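Local structure of mutual gliding motility protein C (MglC) (Myxococcus xanthus DK 1622, 7CT3) at residues F102-G105 with R106-R110; T112-K115 with V116-E119. The protein is a Roadblock/LC7-domain component of the polarity control system of gliding motility, and interacts with its paralog MglB. One frame throughout, in Å; residues are numbered along the deposited sequence.

Contact 1. Residues F102-G105 with R106-R110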
ATOM      1  N   PHE A 102      -7.361  -6.493  -6.387  1.00 29.64           N
ATOM      2  CA  PHE A 102      -6.304  -6.062  -5.434  1.00 29.87           C
ATOM      3  C   PHE A 102      -6.355  -6.942  -4.179  1.00 27.73           C
ATOM      4  O   PHE A 102      -5.288  -7.350  -3.693  1.00 27.21           O
ATOM      5  CB  PHE A 102      -6.443  -4.569  -5.127  1.00 29.24           C
ATOM      6  CG  PHE A 102      -5.300  -3.975  -4.342  1.00 30.15           C
ATOM      7  CD1 PHE A 102      -3.986  -4.147  -4.747  1.00 31.46           C
ATOM      8  CD2 PHE A 102      -5.539  -3.213  -3.211  1.00 32.62           C
ATOM      9  CE1 PHE A 102      -2.940  -3.582  -4.030  1.00 30.72           C
ATOM     10  CE2 PHE A 102      -4.496  -2.645  -2.500  1.00 33.53           C
ATOM     11  CZ  PHE A 102      -3.196  -2.831  -2.909  1.00 30.53           C
ATOM     12  N   GLY A 103      -7.556  -7.235  -3.676  1.00 29.07           N
ATOM     13  CA  GLY A 103      -7.758  -8.113  -2.506  1.00 30.42           C
ATOM     14  C   GLY A 103      -7.148  -9.488  -2.724  1.00 28.33           C
ATOM     15  O   GLY A 103      -6.440  -9.981  -1.834  1.00 27.40           O
ATOM     16  N   LYS A 104      -7.405 -10.095  -3.880  1.00 30.33           N
ATOM     17  CA  LYS A 104      -6.851 -11.426  -4.234  1.00 32.35           C
ATOM     18  C   LYS A 104      -5.326 -11.302  -4.356  1.00 28.37           C
ATOM     19  O   LYS A 104      -4.623 -12.179  -3.838  1.00 28.49           O
ATOM     20  CB  LYS A 104      -7.518 -11.950  -5.509  1.00 35.62           C
ATOM     21  CG  LYS A 104      -7.132 -13.368  -5.910  1.00 40.06           C
ATOM     22  CD  LYS A 104      -7.651 -14.429  -4.966  1.00 43.81           C
ATOM     23  CE  LYS A 104      -7.217 -15.830  -5.344  1.00 46.56           C
ATOM     24  NZ  LYS A 104      -7.585 -16.164  -6.740  1.00 51.54           N
ATOM     25  N   GLY A 105      -4.833 -10.235  -4.993  1.00 28.08           N
ATOM     26  CA  GLY A 105      -3.388  -9.962  -5.110  1.00 28.08           C
ATOM     27  C   GLY A 105      -2.700 -10.013  -3.754  1.00 25.37           C
ATOM     28  O   GLY A 105      -1.694 -10.730  -3.616  1.00 25.25           O
ATOM     29  N   ARG A 106      -3.235  -9.281  -2.775  1.00 26.09           N
ATOM     30  CA  ARG A 106      -2.667  -9.185  -1.403  1.00 26.41           C
ATOM     31  C   ARG A 106      -2.651 -10.582  -0.770  1.00 27.07           C
ATOM     32  O   ARG A 106      -1.608 -10.975  -0.206  1.00 25.16           O
ATOM     33  CB  ARG A 106      -3.471  -8.180  -0.573  1.00 26.83           C
ATOM     34  CG  ARG A 106      -3.330  -6.740  -1.042  1.00 29.26           C
ATOM     35  CD  ARG A 106      -4.111  -5.754  -0.189  1.00 32.76           C
ATOM     36  NE  ARG A 106      -3.712  -5.836   1.210  1.00 33.12           N
ATOM     37  CZ  ARG A 106      -4.484  -6.232   2.219  1.00 36.51           C
ATOM     38  NH1 ARG A 106      -5.751  -6.563   2.022  1.00 42.89           N
ATOM     39  NH2 ARG A 106      -3.983  -6.282   3.441  1.00 39.78           N
ATOM     40  N   TYR A 107      -3.757 -11.319  -0.896  1.00 26.52           N
ATOM     41  CA  TYR A 107      -3.919 -12.681  -0.325  1.00 27.70           C
ATOM     42  C   TYR A 107      -2.901 -13.632  -0.969  1.00 25.61           C
ATOM     43  O   TYR A 107      -2.157 -14.315  -0.246  1.00 25.19           O
ATOM     44  CB  TYR A 107      -5.362 -13.158  -0.497  1.00 30.74           C
ATOM     45  CG  TYR A 107      -5.544 -14.634  -0.267  1.00 34.00           C
ATOM     46  CD1 TYR A 107      -5.616 -15.157   1.014  1.00 36.61           C
ATOM     47  CD2 TYR A 107      -5.608 -15.511  -1.336  1.00 34.54           C
ATOM     48  CE1 TYR A 107      -5.766 -16.519   1.228  1.00 39.66           C
ATOM     49  CE2 TYR A 107      -5.752 -16.872  -1.139  1.00 38.24           C
ATOM     50  CZ  TYR A 107      -5.838 -17.377   0.146  1.00 39.93           C
ATOM     51  OH  TYR A 107      -5.988 -18.719   0.341  1.00 44.08           O
ATOM     52  N   VAL A 108      -2.854 -13.675  -2.301  1.00 27.09           N
ATOM     53  CA  VAL A 108      -1.974 -14.631  -3.036  1.00 26.91           C
ATOM     54  C   VAL A 108      -0.502 -14.307  -2.727  1.00 25.36           C
ATOM     55  O   VAL A 108       0.274 -15.253  -2.519  1.00 27.43           O
ATOM     56  CB  VAL A 108      -2.270 -14.638  -4.545  1.00 26.86           C
ATOM     57  CG1 VAL A 108      -1.229 -15.436  -5.309  1.00 28.26           C
ATOM     58  CG2 VAL A 108      -3.665 -15.178  -4.829  1.00 29.01           C
ATOM     59  N   LEU A 109      -0.110 -13.032  -2.673  1.00 24.56           N
ATOM     60  CA  LEU A 109       1.309 -12.697  -2.385  1.00 25.38           C
ATOM     61  C   LEU A 109       1.660 -13.131  -0.957  1.00 25.23           C
ATOM     62  O   LEU A 109       2.786 -13.626  -0.759  1.00 25.13           O
ATOM     63  CB  LEU A 109       1.594 -11.210  -2.608  1.00 26.29           C
ATOM     64  CG  LEU A 109       3.059 -10.920  -2.923  1.00 27.35           C
ATOM     65  CD1 LEU A 109       3.432 -11.476  -4.292  1.00 29.07           C
ATOM     66  CD2 LEU A 109       3.367  -9.437  -2.845  1.00 27.35           C
ATOM     67  N   ARG A 110       0.740 -12.976  -0.002  1.00 26.96           N
ATOM     68  CA  ARG A 110       0.963 -13.392   1.410  1.00 27.47           C
ATOM     69  C   ARG A 110       1.203 -14.909   1.455  1.00 26.08           C
ATOM     70  O   ARG A 110       2.108 -15.345   2.187  1.00 27.19           O
ATOM     71  CB  ARG A 110      -0.206 -12.973   2.310  1.00 28.12           C
ATOM     72  CG  ARG A 110       0.013 -13.284   3.783  1.00 32.28           C
ATOM     73  CD  ARG A 110      -1.064 -12.727   4.701  1.00 37.99           C
ATOM     74  NE  ARG A 110      -2.403 -13.206   4.371  1.00 47.22           N
ATOM     75  CZ  ARG A 110      -2.928 -14.382   4.738  1.00 56.00           C
ATOM     76  NH1 ARG A 110      -2.234 -15.253   5.457  1.00 59.99           N
ATOM     77  NH2 ARG A 110      -4.159 -14.688   4.369  1.00 59.52           N
TER

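Contact 2. Residues T112-K115 with V116-E119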
ATOM      1  N   THR A 112       2.302 -16.821  -1.098  1.00 29.12           N
ATOM      2  CA  THR A 112       3.447 -17.199  -1.971  1.00 30.78           C
ATOM      3  C   THR A 112       4.785 -16.780  -1.338  1.00 30.46           C
ATOM      4  O   THR A 112       5.778 -17.494  -1.564  1.00 31.70           O
ATOM      5  CB  THR A 112       3.262 -16.625  -3.380  1.00 33.13           C
ATOM      6  OG1 THR A 112       1.953 -16.989  -3.828  1.00 35.00           O
ATOM      7  CG2 THR A 112       4.296 -17.133  -4.360  1.00 34.55           C
ATOM      8  N   ALA A 113       4.827 -15.676  -0.584  1.00 29.46           N
ATOM      9  CA  ALA A 113       6.077 -15.086  -0.039  1.00 29.93           C
ATOM     10  C   ALA A 113       6.921 -16.136   0.691  1.00 30.22           C
ATOM     11  O   ALA A 113       8.123 -16.212   0.453  1.00 30.25           O
ATOM     12  CB  ALA A 113       5.770 -13.903   0.846  1.00 29.67           C
ATOM     13  N   PRO A 114       6.367 -16.957   1.618  1.00 33.18           N
ATOM     14  CA  PRO A 114       7.168 -17.980   2.299  1.00 32.99           C
ATOM     15  C   PRO A 114       7.781 -19.027   1.351  1.00 32.22           C
ATOM     16  O   PRO A 114       8.871 -19.505   1.625  1.00 34.00           O
ATOM     17  CB  PRO A 114       6.218 -18.677   3.289  1.00 34.93           C
ATOM     18  CG  PRO A 114       4.865 -18.005   3.143  1.00 34.11           C
ATOM     19  CD  PRO A 114       4.980 -16.908   2.107  1.00 33.22           C
ATOM     20  N   LYS A 115       7.090 -19.351   0.258  1.00 32.61           N
ATOM     21  CA  LYS A 115       7.577 -20.314  -0.766  1.00 35.99           C
ATOM     22  C   LYS A 115       8.802 -19.721  -1.472  1.00 35.35           C
ATOM     23  O   LYS A 115       9.784 -20.460  -1.675  1.00 39.45           O
ATOM     24  CB  LYS A 115       6.474 -20.648  -1.773  1.00 36.88           C
ATOM     25  CG  LYS A 115       5.213 -21.239  -1.165  1.00 38.32           C
ATOM     26  CD  LYS A 115       4.294 -21.824  -2.202  1.00 43.94           C
ATOM     27  CE  LYS A 115       2.841 -21.786  -1.789  1.00 45.73           C
ATOM     28  NZ  LYS A 115       1.971 -22.291  -2.872  1.00 49.93           N
ATOM     29  N   VAL A 116       8.756 -18.431  -1.813  1.00 32.96           N
ATOM     30  CA  VAL A 116       9.898 -17.710  -2.448  1.00 33.64           C
ATOM     31  C   VAL A 116      11.056 -17.656  -1.440  1.00 35.94           C
ATOM     32  O   VAL A 116      12.203 -17.935  -1.846  1.00 39.46           O
ATOM     33  CB  VAL A 116       9.479 -16.313  -2.941  1.00 33.15           C
ATOM     34  CG1 VAL A 116      10.666 -15.485  -3.414  1.00 35.09           C
ATOM     35  CG2 VAL A 116       8.427 -16.404  -4.038  1.00 31.81           C
ATOM     36  N   ARG A 117      10.768 -17.340  -0.173  1.00 37.40           N
ATOM     37  CA  ARG A 117      11.785 -17.241   0.912  1.00 38.92           C
ATOM     38  C   ARG A 117      12.514 -18.578   1.068  1.00 39.97           C
ATOM     39  O   ARG A 117      13.728 -18.555   1.335  1.00 41.91           O
ATOM     40  CB  ARG A 117      11.148 -16.835   2.243  1.00 41.63           C
ATOM     41  CG  ARG A 117      10.852 -15.346   2.346  1.00 45.57           C
ATOM     42  CD  ARG A 117      10.756 -14.857   3.777  1.00 49.95           C
ATOM     43  NE  ARG A 117       9.482 -15.244   4.354  1.00 53.69           N
ATOM     44  CZ  ARG A 117       8.343 -14.558   4.247  1.00 51.94           C
ATOM     45  NH1 ARG A 117       8.297 -13.409   3.592  1.00 49.83           N
ATOM     46  NH2 ARG A 117       7.245 -15.028   4.810  1.00 56.01           N
ATOM     47  N   ALA A 118      11.799 -19.692   0.896  1.00 39.38           N
ATOM     48  CA  ALA A 118      12.324 -21.067   1.062  1.00 44.09           C
ATOM     49  C   ALA A 118      13.331 -21.415  -0.047  1.00 47.22           C
ATOM     50  O   ALA A 118      14.124 -22.347   0.170  1.00 53.23           O
ATOM     51  CB  ALA A 118      11.180 -22.047   1.089  1.00 43.29           C
ATOM     52  N   GLU A 119      13.312 -20.710  -1.185  1.00 47.75           N
ATOM     53  CA  GLU A 119      14.162 -21.029  -2.368  1.00 50.01           C
ATOM     54  C   GLU A 119      15.546 -20.375  -2.250  1.00 54.29           C
ATOM     55  O   GLU A 119      16.394 -20.678  -3.107  1.00 62.75           O
ATOM     56  CB  GLU A 119      13.500 -20.570  -3.668  1.00 49.82           C
ATOM     57  CG  GLU A 119      12.189 -21.264  -3.981  1.00 51.57           C
ATOM     58  CD  GLU A 119      12.272 -22.753  -4.277  1.00 56.14           C
ATOM     59  OE1 GLU A 119      13.400 -23.288  -4.361  1.00 54.33           O
ATOM     60  OE2 GLU A 119      11.195 -23.376  -4.423  1.00 60.56           O
TER
HETATM   61  O   HOH W   1       9.672 -23.009  -1.889  1.00 55.33           O

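Contact 1. Residues F102-G105 with R106-R110
Arg106 lays its aliphatic chain against the ring of Phe102, one turn earlier in helix 102-117. Arg106 CD sits over one face of the Phe102 ring, 4.2 Å from the centroid and 21° off the normal, a CH-pi contact displaced toward the CE2 rim. With CG of Arg106 anti to its carbonyl carbon (chi1 -68°), the chain runs back toward the start of the helix, and a bend at chi3 lifts the guanidinium away from a stacked position, its plane 45° from the ring. NE forms a salt bridge with Glu71. Phe102 and Arg106 also pack on Arg106 and Phe102, respectively, of the second subunit, so the pair belongs to the dimer contact.

The tight side of the turn faces the sheet and helix 4-13. Gly105 is buried there, its O receiving Leu109 N at 2.9 Å; Leu109 leads its side chain away to Val82, Leu92 and Leu94, and Val108 packs on Val10 and Gln13. The bond from Val108 N to Lys104 O is short, 2.8 Å, and nearly straight. On the looser side, Gly103 and Tyr107 are exposed, linked by the backbone bond from Tyr107 N to Gly103 O at 3.1 Å. Partly exposed Lys104 bends at chi2 and chi4 and brings its CE to within 3.6 Å of Val108 CG2, while NZ makes a weak hydrogen bond to Gln13 O.

The chemistry is thus that of two amphipathic side chains: each gives its methylenes to a hydrophobic neighbour one turn away and carries its charge onward, Arg106 to a carboxylate and Lys104, more weakly, to a backbone carbonyl.

Contact 2. Residues T112-K115 with V116-E119
Lys115 O is gripped by two donors near the end of helix 102-117. A water donates to Lys115 O at 2.6 Å and to Glu119 OE2 at 3.0 Å, bridging the carbonyl to the carboxylate; Ala118 N adds a weak bond. Glu119 reaches the water by folding back: its chain bends at chi2, its CG lies 3.4 Å from Lys115 O, and OE2 is held further by His6 NE2. The carboxylate thus closes over the last turn instead of extending from it.

Upstream, Val116 N to Thr112 O and Arg117 N to Ala113 O, the latter 2.9 Å long, are regular helical bonds. The next, from Ala118 N to Pro114 O, is more bent, 138° at the hydrogen, and its donor is tilted 31° from the carbonyl plane. The helix is kinked at Pro114, which has no amide hydrogen, and at Lys115, whose N makes a weak bond to Thr112 O in place of the regular one to the turn before.

Arg117 turns back over this kink. Its chain bends at chi3 (-77°) and lays one guanidinium face over the Ala113-Pro114 peptide, with Ala113 C above the centre and Pro114 N 3.8 Å above the plane, nearer the rim. Arg117 NH1 approaches Ala113 CB at 3.8 Å, and Arg117 NH2 lies alongside the proline ring, 4.0 Å from Pro114 CD. The hydrogen bond from NH1 to Leu85 O anchors the end of the group, which probably limits its rotation.

Arg117 and Val116 both rest on Val86 and Ala113 on Arg84, all in strand 79-87, whereas Thr112 and Val116 meet His6 of helix 4-13 and Val116 also touches Phe3, joining the C-terminal helix to both elements.

Overall arrangement
Contacts 1 and 2 lie in series on helix 102-117, their centres about 15 Å apart. Thr112 OG1, hydrogen-bonded to Val108 O, ties the two together across one turn. Both lean on strand 79-87 and helix 4-13, but contact 1 reaches the second subunit, whereas no other chain of the assembly touches contact 2. The bound sodium ion, at a site formed by Leu64, Thr66 and Val69, is about 8 Å from the side chain of Arg117 and about 13 Å from that of Leu109, so neither contact builds it. The C-terminal helix thus joins a dimer-facing start to an end that is packed within its own subunit.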